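Local structure of formate dehydrogenase (Pyrobaculum aerophilum, 1QP8) at residues A92-P97 against A177-L182; V207-A212 against W260-Y265; L282-Y285 against R290-N293. The protein probably acts as an NAD(P)H-dependent D-2-hydroxyacid dehydrogenase, of the kind that reduces glyoxylate and hydroxypyruvate, and binds NADPH. All blocks are in the same frame, centred on the assembly; numbering follows the deposited sequence.

Interaction 1: A92-P97 against A177-L182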
ATOM      1  N   ALA A  92      -1.653   1.044   3.688  1.00 37.11           N
ATOM      2  CA  ALA A  92      -0.626   2.074   3.598  1.00 37.11           C
ATOM      3  C   ALA A  92       0.244   1.960   4.832  1.00 37.11           C
ATOM      4  O   ALA A  92       1.468   1.947   4.750  1.00 37.11           O
ATOM      5  CB  ALA A  92      -1.269   3.445   3.544  1.00 31.41           C
ATOM      6  N   LEU A  93      -0.405   1.869   5.982  1.00 31.98           N
ATOM      7  CA  LEU A  93       0.321   1.740   7.234  1.00 31.98           C
ATOM      8  C   LEU A  93       1.240   0.542   7.219  1.00 31.98           C
ATOM      9  O   LEU A  93       2.273   0.537   7.877  1.00 31.98           O
ATOM     10  CB  LEU A  93      -0.630   1.603   8.421  1.00 28.89           C
ATOM     11  CG  LEU A  93      -0.847   2.880   9.232  1.00 28.89           C
ATOM     12  CD1 LEU A  93      -1.649   2.550  10.488  1.00 28.89           C
ATOM     13  CD2 LEU A  93       0.510   3.493   9.602  1.00 28.89           C
ATOM     14  N   LEU A  94       0.866  -0.480   6.469  1.00 38.91           N
ATOM     15  CA  LEU A  94       1.670  -1.680   6.391  1.00 38.91           C
ATOM     16  C   LEU A  94       2.805  -1.559   5.378  1.00 38.91           C
ATOM     17  O   LEU A  94       3.979  -1.736   5.713  1.00 38.91           O
ATOM     18  CB  LEU A  94       0.775  -2.859   6.027  1.00 48.97           C
ATOM     19  CG  LEU A  94       1.476  -4.147   5.599  1.00 48.97           C
ATOM     20  CD1 LEU A  94       2.336  -4.667   6.743  1.00 48.97           C
ATOM     21  CD2 LEU A  94       0.424  -5.177   5.180  1.00 48.97           C
ATOM     22  N   LEU A  95       2.452  -1.251   4.140  1.00 39.70           N
ATOM     23  CA  LEU A  95       3.438  -1.155   3.082  1.00 39.70           C
ATOM     24  C   LEU A  95       4.514  -0.077   3.257  1.00 39.70           C
ATOM     25  O   LEU A  95       5.643  -0.270   2.822  1.00 39.70           O
ATOM     26  CB  LEU A  95       2.730  -0.947   1.735  1.00 39.81           C
ATOM     27  CG  LEU A  95       1.618  -1.924   1.332  1.00 39.81           C
ATOM     28  CD1 LEU A  95       1.158  -1.619  -0.076  1.00 39.81           C
ATOM     29  CD2 LEU A  95       2.135  -3.331   1.412  1.00 39.81           C
ATOM     30  N   ALA A  96       4.177   1.053   3.875  1.00 33.29           N
ATOM     31  CA  ALA A  96       5.155   2.127   4.043  1.00 33.29           C
ATOM     32  C   ALA A  96       6.398   1.630   4.750  1.00 33.29           C
ATOM     33  O   ALA A  96       7.513   1.830   4.269  1.00 33.29           O
ATOM     34  CB  ALA A  96       4.553   3.301   4.805  1.00 48.04           C
ATOM     35  N   PRO A  97       6.229   0.996   5.920  1.00 35.49           N
ATOM     36  CA  PRO A  97       7.381   0.475   6.660  1.00 35.49           C
ATOM     37  C   PRO A  97       7.826  -0.876   6.093  1.00 35.49           C
ATOM     38  O   PRO A  97       9.024  -1.172   6.025  1.00 35.49           O
ATOM     39  CB  PRO A  97       6.861   0.309   8.096  1.00 35.38           C
ATOM     40  CG  PRO A  97       5.442   0.846   8.085  1.00 35.38           C
ATOM     41  CD  PRO A  97       4.976   0.804   6.672  1.00 35.38           C
ATOM     42  N   ALA A 177       4.033 -10.121   9.443  1.00 64.28           N
ATOM     43  CA  ALA A 177       3.193  -8.943   9.547  1.00 64.28           C
ATOM     44  C   ALA A 177       1.831  -9.269  10.109  1.00 64.28           C
ATOM     45  O   ALA A 177       1.375 -10.402  10.048  1.00 64.28           O
ATOM     46  CB  ALA A 177       3.023  -8.327   8.192  1.00 26.37           C
ATOM     47  N   ALA A 178       1.172  -8.247  10.628  1.00 60.04           N
ATOM     48  CA  ALA A 178      -0.146  -8.398  11.192  1.00 60.04           C
ATOM     49  C   ALA A 178      -0.868  -7.077  11.043  1.00 60.04           C
ATOM     50  O   ALA A 178      -0.279  -6.015  11.233  1.00 60.04           O
ATOM     51  CB  ALA A 178      -0.038  -8.765  12.654  1.00 38.46           C
ATOM     52  N   VAL A 179      -2.139  -7.149  10.675  1.00 48.68           N
ATOM     53  CA  VAL A 179      -2.978  -5.972  10.538  1.00 48.68           C
ATOM     54  C   VAL A 179      -4.074  -6.197  11.569  1.00 48.68           C
ATOM     55  O   VAL A 179      -4.955  -7.030  11.363  1.00 48.68           O
ATOM     56  CB  VAL A 179      -3.619  -5.897   9.136  1.00 38.75           C
ATOM     57  CG1 VAL A 179      -4.732  -4.855   9.119  1.00 38.75           C
ATOM     58  CG2 VAL A 179      -2.558  -5.562   8.099  1.00 38.75           C
ATOM     59  N   CYS A 180      -4.010  -5.490  12.691  1.00 40.18           N
ATOM     60  CA  CYS A 180      -5.025  -5.664  13.720  1.00 40.18           C
ATOM     61  C   CYS A 180      -6.168  -4.669  13.554  1.00 40.18           C
ATOM     62  O   CYS A 180      -5.943  -3.479  13.329  1.00 40.18           O
ATOM     63  CB  CYS A 180      -4.423  -5.525  15.118  1.00 43.49           C
ATOM     64  SG  CYS A 180      -5.701  -5.614  16.414  1.00 43.49           S
ATOM     65  N   ALA A 181      -7.390  -5.182  13.670  1.00 33.58           N
ATOM     66  CA  ALA A 181      -8.610  -4.394  13.519  1.00 33.58           C
ATOM     67  C   ALA A 181      -9.704  -4.946  14.413  1.00 33.58           C
ATOM     68  O   ALA A 181     -10.874  -4.927  14.049  1.00 33.58           O
ATOM     69  CB  ALA A 181      -9.088  -4.434  12.070  1.00 27.36           C
ATOM     70  N   LEU A 182      -9.328  -5.449  15.580  1.00 39.70           N
ATOM     71  CA  LEU A 182     -10.298  -6.000  16.507  1.00 39.70           C
ATOM     72  C   LEU A 182     -11.064  -4.897  17.188  1.00 39.70           C
ATOM     73  O   LEU A 182     -10.548  -3.797  17.368  1.00 39.70           O
ATOM     74  CB  LEU A 182      -9.604  -6.822  17.590  1.00 46.17           C
ATOM     75  CG  LEU A 182      -8.903  -8.083  17.108  1.00 46.17           C
ATOM     76  CD1 LEU A 182      -8.169  -8.764  18.279  1.00 46.17           C
ATOM     77  CD2 LEU A 182      -9.936  -9.005  16.499  1.00 46.17           C
TER

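Interaction 2: V207-A212 against W260-Y265. With NDP (NADPH dihydro-nicotinamide-adenine-dinucleotide phosphate), chain C.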
ATOM      1  N   VAL A 207       0.722  -3.888  12.397  1.00 44.88           N
ATOM      2  CA  VAL A 207      -0.129  -2.731  12.151  1.00 44.88           C
ATOM      3  C   VAL A 207      -1.415  -2.737  13.000  1.00 44.88           C
ATOM      4  O   VAL A 207      -2.196  -3.684  12.936  1.00 44.88           O
ATOM      5  CB  VAL A 207      -0.536  -2.682  10.674  1.00 36.92           C
ATOM      6  CG1 VAL A 207      -1.561  -1.581  10.450  1.00 36.92           C
ATOM      7  CG2 VAL A 207       0.700  -2.479   9.808  1.00 36.92           C
ATOM      8  N   ASN A 208      -1.636  -1.699  13.805  1.00 45.88           N
ATOM      9  CA  ASN A 208      -2.871  -1.642  14.585  1.00 45.88           C
ATOM     10  C   ASN A 208      -3.735  -0.524  14.054  1.00 45.88           C
ATOM     11  O   ASN A 208      -3.290   0.611  13.955  1.00 45.88           O
ATOM     12  CB  ASN A 208      -2.621  -1.396  16.065  1.00 42.63           C
ATOM     13  CG  ASN A 208      -3.904  -1.471  16.873  1.00 42.63           C
ATOM     14  OD1 ASN A 208      -4.855  -2.149  16.481  1.00 42.63           O
ATOM     15  ND2 ASN A 208      -3.936  -0.783  18.007  1.00 42.63           N
ATOM     16  N   VAL A 209      -4.979  -0.833  13.722  1.00 47.74           N
ATOM     17  CA  VAL A 209      -5.851   0.186  13.172  1.00 47.74           C
ATOM     18  C   VAL A 209      -7.172   0.243  13.954  1.00 47.74           C
ATOM     19  O   VAL A 209      -7.991   1.127  13.748  1.00 47.74           O
ATOM     20  CB  VAL A 209      -6.059  -0.070  11.645  1.00 39.70           C
ATOM     21  CG1 VAL A 209      -7.135  -1.100  11.421  1.00 39.70           C
ATOM     22  CG2 VAL A 209      -6.356   1.217  10.933  1.00 39.70           C
ATOM     23  N   GLY A 210      -7.362  -0.706  14.860  1.00 77.63           N
ATOM     24  CA  GLY A 210      -8.542  -0.696  15.692  1.00 77.63           C
ATOM     25  C   GLY A 210      -8.064  -0.245  17.053  1.00 77.63           C
ATOM     26  O   GLY A 210      -6.877   0.026  17.261  1.00 77.63           O
ATOM     27  N   ARG A 211      -8.981  -0.182  18.007  1.00 43.42           N
ATOM     28  CA  ARG A 211      -8.620   0.242  19.362  1.00 43.42           C
ATOM     29  C   ARG A 211      -7.277  -0.303  19.920  1.00 43.42           C
ATOM     30  O   ARG A 211      -6.974  -1.489  19.841  1.00 43.42           O
ATOM     31  CB  ARG A 211      -9.790  -0.043  20.338  1.00 57.66           C
ATOM     32  CG  ARG A 211     -10.515   1.216  20.804  1.00 57.66           C
ATOM     33  CD  ARG A 211     -10.550   2.330  19.769  1.00 57.66           C
ATOM     34  NE  ARG A 211     -11.783   2.368  18.984  1.00 57.66           N
ATOM     35  CZ  ARG A 211     -11.877   2.840  17.735  1.00 57.66           C
ATOM     36  NH1 ARG A 211     -10.802   3.316  17.109  1.00 57.66           N
ATOM     37  NH2 ARG A 211     -13.059   2.851  17.110  1.00 57.66           N
ATOM     38  N   ALA A 212      -6.473   0.602  20.470  1.00 54.59           N
ATOM     39  CA  ALA A 212      -5.156   0.285  21.023  1.00 54.59           C
ATOM     40  C   ALA A 212      -5.171  -0.635  22.250  1.00 54.59           C
ATOM     41  O   ALA A 212      -4.320  -1.509  22.389  1.00 54.59           O
ATOM     42  CB  ALA A 212      -4.419   1.590  21.376  1.00 39.01           C
ATOM     43  N   TRP A 260      -4.915   8.830  14.615  1.00 42.59           N
ATOM     44  CA  TRP A 260      -6.272   8.324  14.543  1.00 42.59           C
ATOM     45  C   TRP A 260      -7.027   8.994  13.390  1.00 42.59           C
ATOM     46  O   TRP A 260      -8.089   9.572  13.581  1.00 42.59           O
ATOM     47  CB  TRP A 260      -6.943   8.626  15.873  1.00 53.69           C
ATOM     48  CG  TRP A 260      -8.174   7.882  16.116  1.00 53.69           C
ATOM     49  CD1 TRP A 260      -8.747   6.957  15.301  1.00 53.69           C
ATOM     50  CD2 TRP A 260      -8.997   7.967  17.277  1.00 53.69           C
ATOM     51  NE1 TRP A 260      -9.885   6.452  15.887  1.00 53.69           N
ATOM     52  CE2 TRP A 260     -10.061   7.058  17.101  1.00 53.69           C
ATOM     53  CE3 TRP A 260      -8.939   8.727  18.455  1.00 53.69           C
ATOM     54  CZ2 TRP A 260     -11.062   6.886  18.055  1.00 53.69           C
ATOM     55  CZ3 TRP A 260      -9.932   8.558  19.408  1.00 53.69           C
ATOM     56  CH2 TRP A 260     -10.983   7.642  19.202  1.00 53.69           C
ATOM     57  N   VAL A 261      -6.469   8.909  12.192  1.00 43.67           N
ATOM     58  CA  VAL A 261      -7.080   9.521  11.024  1.00 43.67           C
ATOM     59  C   VAL A 261      -7.449   8.561   9.905  1.00 43.67           C
ATOM     60  O   VAL A 261      -7.727   8.994   8.787  1.00 43.67           O
ATOM     61  CB  VAL A 261      -6.158  10.573  10.427  1.00 29.78           C
ATOM     62  CG1 VAL A 261      -6.158  11.804  11.318  1.00 29.78           C
ATOM     63  CG2 VAL A 261      -4.753  10.009  10.281  1.00 29.78           C
ATOM     64  N   ALA A 262      -7.448   7.266  10.193  1.00 49.12           N
ATOM     65  CA  ALA A 262      -7.794   6.279   9.188  1.00 49.12           C
ATOM     66  C   ALA A 262      -9.270   6.409   8.867  1.00 49.12           C
ATOM     67  O   ALA A 262     -10.057   5.559   9.245  1.00 49.12           O
ATOM     68  CB  ALA A 262      -7.497   4.894   9.718  1.00 36.07           C
ATOM     69  N   GLY A 263      -9.659   7.464   8.165  1.00 67.67           N
ATOM     70  CA  GLY A 263     -11.068   7.628   7.855  1.00 67.67           C
ATOM     71  C   GLY A 263     -11.860   7.990   9.098  1.00 67.67           C
ATOM     72  O   GLY A 263     -11.601   7.472  10.180  1.00 67.67           O
ATOM     73  N   GLY A 264     -12.839   8.873   8.941  1.00 36.90           N
ATOM     74  CA  GLY A 264     -13.635   9.309  10.074  1.00 36.90           C
ATOM     75  C   GLY A 264     -13.138  10.689  10.452  1.00 36.90           C
ATOM     76  O   GLY A 264     -13.547  11.681   9.866  1.00 36.90           O
ATOM     77  N   TYR A 265     -12.232  10.752  11.420  1.00 39.62           N
ATOM     78  CA  TYR A 265     -11.671  12.023  11.842  1.00 39.62           C
ATOM     79  C   TYR A 265     -10.604  12.484  10.841  1.00 39.62           C
ATOM     80  O   TYR A 265     -10.023  13.561  10.995  1.00 39.62           O
ATOM     81  CB  TYR A 265     -11.050  11.902  13.232  1.00 98.94           C
ATOM     82  CG  TYR A 265     -12.017  11.443  14.290  1.00 98.94           C
ATOM     83  CD1 TYR A 265     -12.378  10.101  14.395  1.00 98.94           C
ATOM     84  CD2 TYR A 265     -12.588  12.349  15.180  1.00 98.94           C
ATOM     85  CE1 TYR A 265     -13.280   9.669  15.359  1.00 98.94           C
ATOM     86  CE2 TYR A 265     -13.494  11.930  16.149  1.00 98.94           C
ATOM     87  CZ  TYR A 265     -13.836  10.586  16.232  1.00 98.94           C
ATOM     88  OH  TYR A 265     -14.741  10.159  17.182  1.00 98.94           O
TER
HETATM   89  PA  NDP C 310     -17.217  -5.076  13.034  0.70 54.47           P
HETATM   90  O1A NDP C 310     -17.563  -4.683  14.435  0.70 54.47           O
HETATM   91  O2A NDP C 310     -17.283  -3.641  12.681  0.70 54.47           O
HETATM   92  O5B NDP C 310     -16.056  -6.020  13.730  0.70 54.47           O
HETATM   93  C5B NDP C 310     -16.539  -7.413  13.906  0.70 54.47           C
HETATM   94  C4B NDP C 310     -15.394  -8.429  13.549  0.70 54.47           C
HETATM   95  O4B NDP C 310     -14.367  -8.593  14.604  0.70 54.47           O
HETATM   96  C3B NDP C 310     -15.904  -9.913  13.363  0.70 54.47           C
HETATM   97  O3B NDP C 310     -14.951 -10.660  12.627  0.70 54.47           O
HETATM   98  C2B NDP C 310     -16.056 -10.273  14.841  0.70 54.47           C
HETATM   99  O2B NDP C 310     -16.346 -11.546  15.291  0.70 54.47           O
HETATM  100  C1B NDP C 310     -14.797  -9.738  15.384  0.70 54.47           C
HETATM  101  N9A NDP C 310     -14.821  -9.599  16.803  0.70 54.47           N
HETATM  102  C8A NDP C 310     -15.541  -8.774  17.626  0.70 54.47           C
HETATM  103  N7A NDP C 310     -15.239  -8.953  18.912  0.70 54.47           N
HETATM  104  C5A NDP C 310     -14.285  -9.940  18.885  0.70 54.47           C
HETATM  105  C6A NDP C 310     -13.554 -10.603  19.939  0.70 54.47           C
HETATM  106  N6A NDP C 310     -13.776 -10.266  21.223  0.70 54.47           N
HETATM  107  N1A NDP C 310     -12.645 -11.588  19.567  0.70 54.47           N
HETATM  108  C2A NDP C 310     -12.486 -11.882  18.219  0.70 54.47           C
HETATM  109  N3A NDP C 310     -13.119 -11.328  17.200  0.70 54.47           N
HETATM  110  C4A NDP C 310     -13.999 -10.342  17.612  0.70 54.47           C
HETATM  111  O3  NDP C 310     -15.934  -4.829  12.165  0.70 54.47           O
HETATM  112  PN  NDP C 310     -14.843  -3.702  11.681  0.70 54.47           P
HETATM  113  O1N NDP C 310     -13.846  -4.288  10.756  0.70 54.47           O
HETATM  114  O2N NDP C 310     -15.505  -2.501  11.076  0.70 54.47           O
HETATM  115  O5D NDP C 310     -14.086  -3.194  13.072  0.70 54.47           O
HETATM  116  C5D NDP C 310     -14.752  -2.198  13.884  0.70 54.47           C
HETATM  117  C4D NDP C 310     -13.774  -1.843  15.017  0.70 54.47           C
HETATM  118  O4D NDP C 310     -12.587  -1.241  14.447  0.70 54.47           O
HETATM  119  C3D NDP C 310     -14.383  -0.803  15.956  0.70 54.47           C
HETATM  120  O3D NDP C 310     -15.109  -1.476  16.972  0.70 54.47           O
HETATM  121  C2D NDP C 310     -13.126  -0.025  16.427  0.70 54.47           C
HETATM  122  O2D NDP C 310     -12.583  -0.576  17.637  0.70 54.47           O
HETATM  123  C1D NDP C 310     -12.169  -0.085  15.213  0.70 54.47           C
HETATM  124  N1N NDP C 310     -12.204   1.187  14.347  0.70 54.47           N
HETATM  125  C2N NDP C 310     -10.963   1.904  14.239  0.70 54.47           C
HETATM  126  C3N NDP C 310     -10.983   3.076  13.444  0.70 54.47           C
HETATM  127  C7N NDP C 310      -9.635   3.887  13.305  0.70 54.47           C
HETATM  128  O7N NDP C 310      -9.598   4.781  12.481  0.70 54.47           O
HETATM  129  N7N NDP C 310      -8.601   3.530  14.115  0.70 54.47           N
HETATM  130  C4N NDP C 310     -12.144   3.586  12.746  0.70 54.47           C
HETATM  131  C5N NDP C 310     -13.310   2.762  12.946  0.70 54.47           C
HETATM  132  C6N NDP C 310     -13.379   1.624  13.691  0.70 54.47           C
HETATM  133  P2B NDP C 310     -17.996 -11.819  15.590  0.70 54.47           P
HETATM  134  O1X NDP C 310     -17.828 -13.238  16.074  0.70 54.47           O
HETATM  135  O2X NDP C 310     -18.319 -10.807  16.632  0.70 54.47           O
HETATM  136  O3X NDP C 310     -18.653 -11.618  14.310  0.70 54.47           O

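Interaction 3: L282-Y285 against R290-N293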
ATOM      1  N   LEU A 282     -31.099   4.124  11.644  1.00 32.20           N
ATOM      2  CA  LEU A 282     -31.996   4.640  12.645  1.00 32.20           C
ATOM      3  C   LEU A 282     -33.411   4.667  12.086  1.00 32.20           C
ATOM      4  O   LEU A 282     -34.380   4.358  12.785  1.00 32.20           O
ATOM      5  CB  LEU A 282     -31.509   6.030  13.019  1.00 34.64           C
ATOM      6  CG  LEU A 282     -32.147   6.851  14.117  1.00 34.64           C
ATOM      7  CD1 LEU A 282     -32.570   5.948  15.221  1.00 34.64           C
ATOM      8  CD2 LEU A 282     -31.133   7.905  14.597  1.00 34.64           C
ATOM      9  N   ILE A 283     -33.523   5.015  10.810  1.00 43.54           N
ATOM     10  CA  ILE A 283     -34.815   5.095  10.155  1.00 43.54           C
ATOM     11  C   ILE A 283     -35.458   3.726  10.001  1.00 43.54           C
ATOM     12  O   ILE A 283     -36.682   3.598  10.144  1.00 43.54           O
ATOM     13  CB  ILE A 283     -34.686   5.774   8.782  1.00 43.02           C
ATOM     14  CG1 ILE A 283     -34.298   7.236   8.987  1.00 43.02           C
ATOM     15  CG2 ILE A 283     -35.988   5.691   8.024  1.00 43.02           C
ATOM     16  CD1 ILE A 283     -33.958   7.953   7.722  1.00 43.02           C
ATOM     17  N   THR A 284     -34.652   2.702   9.704  1.00 39.10           N
ATOM     18  CA  THR A 284     -35.230   1.371   9.572  1.00 39.10           C
ATOM     19  C   THR A 284     -35.695   0.934  10.949  1.00 39.10           C
ATOM     20  O   THR A 284     -36.641   0.162  11.082  1.00 39.10           O
ATOM     21  CB  THR A 284     -34.254   0.321   9.002  1.00 40.63           C
ATOM     22  OG1 THR A 284     -34.188  -0.789   9.905  1.00 40.63           O
ATOM     23  CG2 THR A 284     -32.876   0.914   8.762  1.00 40.63           C
ATOM     24  N   TYR A 285     -35.032   1.427  11.983  1.00 43.12           N
ATOM     25  CA  TYR A 285     -35.475   1.101  13.320  1.00 43.12           C
ATOM     26  C   TYR A 285     -36.817   1.806  13.490  1.00 43.12           C
ATOM     27  O   TYR A 285     -37.802   1.212  13.921  1.00 43.12           O
ATOM     28  CB  TYR A 285     -34.516   1.639  14.367  1.00 45.26           C
ATOM     29  CG  TYR A 285     -35.177   1.746  15.720  1.00 45.26           C
ATOM     30  CD1 TYR A 285     -35.321   0.625  16.535  1.00 45.26           C
ATOM     31  CD2 TYR A 285     -35.714   2.959  16.156  1.00 45.26           C
ATOM     32  CE1 TYR A 285     -35.982   0.703  17.748  1.00 45.26           C
ATOM     33  CE2 TYR A 285     -36.376   3.051  17.359  1.00 45.26           C
ATOM     34  CZ  TYR A 285     -36.509   1.919  18.154  1.00 45.26           C
ATOM     35  OH  TYR A 285     -37.165   2.000  19.359  1.00 45.26           O
ATOM     36  N   ARG A 290     -35.422  -4.309  11.226  1.00 47.55           N
ATOM     37  CA  ARG A 290     -34.295  -4.699  12.062  1.00 47.55           C
ATOM     38  C   ARG A 290     -33.055  -3.861  11.776  1.00 47.55           C
ATOM     39  O   ARG A 290     -32.468  -3.960  10.707  1.00 47.55           O
ATOM     40  CB  ARG A 290     -33.946  -6.163  11.842  1.00 93.78           C
ATOM     41  CG  ARG A 290     -32.597  -6.537  12.431  1.00 93.78           C
ATOM     42  CD  ARG A 290     -32.522  -8.019  12.684  1.00 93.78           C
ATOM     43  NE  ARG A 290     -33.689  -8.456  13.438  1.00 93.78           N
ATOM     44  CZ  ARG A 290     -33.765  -9.604  14.089  1.00 93.78           C
ATOM     45  NH1 ARG A 290     -32.735 -10.440  14.083  1.00 93.78           N
ATOM     46  NH2 ARG A 290     -34.873  -9.912  14.743  1.00 93.78           N
ATOM     47  N   PRO A 291     -32.638  -3.030  12.732  1.00 42.98           N
ATOM     48  CA  PRO A 291     -31.461  -2.177  12.577  1.00 42.98           C
ATOM     49  C   PRO A 291     -30.222  -3.033  12.592  1.00 42.98           C
ATOM     50  O   PRO A 291     -30.183  -4.034  13.307  1.00 42.98           O
ATOM     51  CB  PRO A 291     -31.516  -1.289  13.806  1.00 35.19           C
ATOM     52  CG  PRO A 291     -32.999  -1.247  14.120  1.00 35.19           C
ATOM     53  CD  PRO A 291     -33.390  -2.665  13.936  1.00 35.19           C
ATOM     54  N   ARG A 292     -29.209  -2.646  11.819  1.00 41.04           N
ATOM     55  CA  ARG A 292     -27.960  -3.394  11.785  1.00 41.04           C
ATOM     56  C   ARG A 292     -27.047  -3.020  12.953  1.00 41.04           C
ATOM     57  O   ARG A 292     -27.230  -1.986  13.604  1.00 41.04           O
ATOM     58  CB  ARG A 292     -27.234  -3.141  10.466  1.00100.15           C
ATOM     59  CG  ARG A 292     -27.994  -3.652   9.269  1.00100.15           C
ATOM     60  CD  ARG A 292     -27.144  -3.615   8.013  1.00100.15           C
ATOM     61  NE  ARG A 292     -27.790  -4.332   6.914  1.00100.15           N
ATOM     62  CZ  ARG A 292     -27.270  -4.477   5.696  1.00100.15           C
ATOM     63  NH1 ARG A 292     -26.083  -3.956   5.404  1.00100.15           N
ATOM     64  NH2 ARG A 292     -27.942  -5.148   4.767  1.00100.15           N
ATOM     65  N   ASN A 293     -26.079  -3.884  13.237  1.00 35.01           N
ATOM     66  CA  ASN A 293     -25.113  -3.618  14.280  1.00 35.01           C
ATOM     67  C   ASN A 293     -25.628  -3.477  15.691  1.00 35.01           C
ATOM     68  O   ASN A 293     -25.101  -2.662  16.462  1.00 35.01           O
ATOM     69  CB  ASN A 293     -24.341  -2.372  13.916  1.00 46.90           C
ATOM     70  CG  ASN A 293     -23.607  -2.530  12.628  1.00 46.90           C
ATOM     71  OD1 ASN A 293     -22.710  -3.359  12.527  1.00 46.90           O
ATOM     72  ND2 ASN A 293     -23.984  -1.758  11.627  1.00 46.90           N
TER

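Interaction 1: A92-P97 against A177-L182
L94 reaches from its helix onto strand 177-180 with the two arms of one isobutyl group, each arm meeting a different residue. Its CB points at the strand, and with CG anti to the backbone N (chi1 167°) the fork opens over the strand's near face. CD1 lies 4.0 Å from CB of A177, whose methyl points back at the helix. CD2 goes to V179 instead, where it sits 4.2 Å from CG2. That methyl lies beside V179's own backbone N, because CG1 takes the anti position (chi1 167°), and the two side chains cross at about a right angle. A178, between the two partners, turns its CB the other way, as alternation along a strand requires. This is helix-on-sheet packing in the Rossmann-type NAD-binding domain: helix 83-98 lies against the parallel sheet, and L94 also touches V205 and V207 on the adjacent strand and L143 of helix 135-145. V179 in turn packs on V139 of that second helix, in a buried, apolar cluster. Other residues of the helix, A92, L93, L95 and A96, pack on I101, A92 and A96 of the second subunit.

Interaction 2: V207-A212 against W260-Y265
The guanidinium of R211 lies between the indole of W260 and the nicotinamide-side ribose of NADPH. CZ2 of W260 is over one face, and C2D of the cofactor is over the opposite one, 3.4 Å from CZ of R211. The chain bends at chi2 (32°) and chi3 to bring the group in, and its plane stands 53° from that of the indole, so this is an oblique packing and not a parallel stack. NH1 of R211 comes within 3.5 Å of NE1 of W260, but both are donors and cannot bond. A lysine in its place has no flat group to lie between indole and ribose, and W260 would probably be left freer to shift. The apolar part is small: CG2 of V209 rests 4.0 Å from CB of A262. Both loops follow C-terminal ends of strands in the parallel Rossmann-type sheet, where such domains bind their dinucleotide. The polar approach is to the carboxamide, with O of V209 2.5 Å from N7N. O7N packs at the indole edge, in its plane, 3.7 Å from CD1 of W260. A262 centres an inverse gamma turn, and D235 accepts hydrogen bonds from the amides of V261 and A262.

Interaction 3: L282-Y285 against R290-N293
Y285 meets P291 at the very root of its side chain, where CB lies 3.3 Å from CG of the proline. The same proline carbon is 3.5 Å from CA of Y285, so the pyrrolidine ring leans on the backbone of Y285 as well as on its side chain. One atom further out, CG of Y285 is 4.0 Å from P291 CG, and then CD1 is 3.8 Å from it. P291 CG thus sits at the ring's edge, near its plane, with the two side chains crossing obliquely. With CG anti to the backbone N (chi1 160°), the rest of the ring is carried away from 290-293. Its CD2 edge faces O of L282, 3.9 Å away and in the ring plane. Farther on, the ring stacks with that of F53, and the hydroxyl at the tip leads away from the proline. Beside this, T284 points its CB at the returning chain, yet OG1 stays 3.7 Å from O of R290 without a hydrogen bond. Other bonds hold that chain: N of R292 to OD1 of N281, and the backbone of N293 to that of G77. The arrangement is a helix end followed by a chain reversal, a proline packed on the last turn of helix 268-286, which in this family typically leads back from the coenzyme domain to the substrate-binding domain.

In the fold
Interactions 1 and 2 are neighbours, their centres 11 Å apart, because strands 177-180 and 205-208 lie side by side in one parallel sheet. Probable hydrogen bonds join them: N of C180 is 2.6 Å from O of V207, and N of V207 is 2.6 Å from O of A178. L94 also packs on V207, so one helix backs both strands. Interaction 2 holds the nicotinamide end of NADPH, whereas in interaction 1 the cofactor touches A181 and L182 just past the strand; the side chain of V179 is about 9 Å from the bound NADPH. Interaction 3 stands apart, its centre about 25 Å from that of interaction 2 and 32 Å from that of interaction 1, away from the cofactor site.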